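Local coordinates for protein nucleoside 2-deoxyribosyltransferase (Enterococcus faecalis, PDB 7M5H) that probably acts as a nucleoside deoxyribosyltransferase-family enzyme, perhaps hydrolysing the N-glycosidic bond of 5-hydroxymethyl-dUMP, at residues 5-10 and 72-77. Sequence-based numbering, arbitrary orientation.
Sequences TKIYFA and LLVALL
The F9 ring meets two residues of 72-77 obliquely: V74 CG1 approaches CD1 and CE1, and from the same side of the ring both methyls of L76 meet the far end, CD1 3.6 Å and CD2 3.7 Å from F9 CZ. V26 and N22 of helix 16-30 also touch this ring. On the other side of the sheet the Y8 ring lies beside L73, with Y8 CD2 3.7 Å from L73 CD1. Both side chains have CG anti to the backbone N (chi1 -177° for Y8, -172° for L73); with Y8 bridged to L73 in the parallel register, the shared torsion keeps them alongside. Y8 OH is hydrogen-bonded to E89 and D63, and a glycerol sits near this side chain. Strands 5-10 and 72-76 are neighbours in the middle of the parallel sheet of a Rossmann-like fold, and helix 16-30 belongs to the connection between them. Their ladder starts at L72 N to K6 O (3.2 Å) and ends at L76 N to A10 O (2.9 Å), where the donor tilts 28° from the carbonyl plane. Beside F9, I7 CG2 packs on V74 CG2 at 3.7 Å; beyond Y8, A10 CB touches L73 CD2 and A75 CB.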
loop_
_atom_site.group_PDB
_atom_site.type_symbol
_atom_site.label_atom_id
_atom_site.label_comp_id
_atom_site.label_asym_id
_atom_site.label_seq_id
_atom_site.Cartn_x
_atom_site.Cartn_y
_atom_site.Cartn_z
ATOM N N THR B 5 17.278 29.596 0.973
ATOM C CA THR B 5 16.820 28.437 0.215
ATOM C C THR B 5 15.624 27.840 0.947
ATOM O O THR B 5 15.774 27.279 2.038
ATOM C CB THR B 5 17.934 27.403 0.053
ATOM O OG1 THR B 5 19.019 27.978 -0.686
ATOM C CG2 THR B 5 17.418 26.176 -0.687
ATOM N N LYS B 6 14.440 27.968 0.353
ATOM C CA LYS B 6 13.215 27.452 0.949
ATOM C C LYS B 6 13.037 25.995 0.541
ATOM O O LYS B 6 12.978 25.680 -0.653
ATOM C CB LYS B 6 12.009 28.289 0.524
ATOM C CG LYS B 6 12.145 29.772 0.844
ATOM C CD LYS B 6 10.802 30.481 0.776
ATOM C CE LYS B 6 9.862 29.981 1.863
ATOM N NZ LYS B 6 8.547 30.678 1.830
ATOM N N ILE B 7 12.954 25.110 1.532
ATOM C CA ILE B 7 12.852 23.673 1.314
ATOM C C ILE B 7 11.500 23.197 1.823
ATOM O O ILE B 7 11.095 23.541 2.941
ATOM C CB ILE B 7 13.992 22.913 2.014
ATOM C CG1 ILE B 7 15.351 23.353 1.467
ATOM C CG2 ILE B 7 13.811 21.411 1.854
ATOM C CD1 ILE B 7 16.520 22.650 2.120
ATOM N N TYR B 8 10.805 22.412 1.005
ATOM C CA TYR B 8 9.586 21.730 1.420
ATOM C C TYR B 8 9.928 20.275 1.709
ATOM O O TYR B 8 10.475 19.579 0.846
ATOM C CB TYR B 8 8.502 21.824 0.347
ATOM C CG TYR B 8 7.193 21.186 0.756
ATOM C CD1 TYR B 8 6.249 21.897 1.485
ATOM C CD2 TYR B 8 6.901 19.871 0.415
ATOM C CE1 TYR B 8 5.052 21.318 1.864
ATOM C CE2 TYR B 8 5.707 19.282 0.789
ATOM C CZ TYR B 8 4.786 20.011 1.512
ATOM O OH TYR B 8 3.596 19.430 1.886
ATOM N N PHE B 9 9.608 19.818 2.916
ATOM C CA PHE B 9 9.899 18.452 3.342
ATOM C C PHE B 9 8.657 17.603 3.094
ATOM O O PHE B 9 7.681 17.673 3.847
ATOM C CB PHE B 9 10.321 18.419 4.806
ATOM C CG PHE B 9 10.923 17.113 5.235
ATOM C CD1 PHE B 9 12.290 16.906 5.148
ATOM C CD2 PHE B 9 10.125 16.090 5.720
ATOM C CE1 PHE B 9 12.850 15.707 5.540
ATOM C CE2 PHE B 9 10.677 14.888 6.115
ATOM C CZ PHE B 9 12.042 14.696 6.024
ATOM N N ALA B 10 8.696 16.797 2.037
ATOM C CA ALA B 10 7.587 15.924 1.685
ATOM C C ALA B 10 7.799 14.545 2.295
ATOM O O ALA B 10 8.887 13.968 2.184
ATOM C CB ALA B 10 7.443 15.815 0.165
ATOM N N LEU B 72 13.361 23.993 -3.326
ATOM C CA LEU B 72 13.803 22.610 -3.386
ATOM C C LEU B 72 12.831 21.766 -2.576
ATOM O O LEU B 72 12.363 22.193 -1.518
ATOM C CB LEU B 72 15.227 22.455 -2.838
ATOM C CG LEU B 72 15.743 21.027 -2.653
ATOM C CD1 LEU B 72 15.932 20.346 -4.002
ATOM C CD2 LEU B 72 17.034 21.013 -1.850
ATOM N N LEU B 73 12.529 20.574 -3.076
ATOM C CA LEU B 73 11.623 19.651 -2.408
ATOM C C LEU B 73 12.406 18.416 -1.986
ATOM O O LEU B 73 13.029 17.755 -2.823
ATOM C CB LEU B 73 10.457 19.273 -3.322
ATOM C CG LEU B 73 9.313 18.468 -2.704
ATOM C CD1 LEU B 73 7.979 19.127 -3.010
ATOM C CD2 LEU B 73 9.325 17.035 -3.210
ATOM N N VAL B 74 12.391 18.120 -0.689
ATOM C CA VAL B 74 12.969 16.896 -0.150
ATOM C C VAL B 74 11.828 15.915 0.085
ATOM O O VAL B 74 10.862 16.234 0.786
ATOM C CB VAL B 74 13.754 17.163 1.144
ATOM C CG1 VAL B 74 14.228 15.853 1.756
ATOM C CG2 VAL B 74 14.935 18.079 0.865
ATOM N N ALA B 75 11.933 14.726 -0.505
ATOM C CA ALA B 75 10.859 13.743 -0.482
ATOM C C ALA B 75 11.347 12.433 0.116
ATOM O O ALA B 75 12.431 11.949 -0.220
ATOM C CB ALA B 75 10.307 13.499 -1.890
ATOM N N LEU B 76 10.537 11.861 1.001
ATOM C CA LEU B 76 10.809 10.559 1.594
ATOM C C LEU B 76 9.956 9.519 0.877
ATOM O O LEU B 76 8.724 9.611 0.883
ATOM C CB LEU B 76 10.517 10.571 3.095
ATOM C CG LEU B 76 11.683 10.919 4.029
ATOM C CD1 LEU B 76 12.460 12.137 3.546
ATOM C CD2 LEU B 76 11.185 11.140 5.449
ATOM N N LEU B 77 10.612 8.537 0.257
ATOM C CA LEU B 77 9.933 7.554 -0.578
ATOM C C LEU B 77 9.664 6.231 0.128
ATOM O O LEU B 77 8.970 5.379 -0.438
ATOM C CB LEU B 77 10.752 7.282 -1.847
ATOM C CG LEU B 77 11.171 8.477 -2.706
ATOM C CD1 LEU B 77 11.894 7.999 -3.958
ATOM C CD2 LEU B 77 9.970 9.337 -3.072
#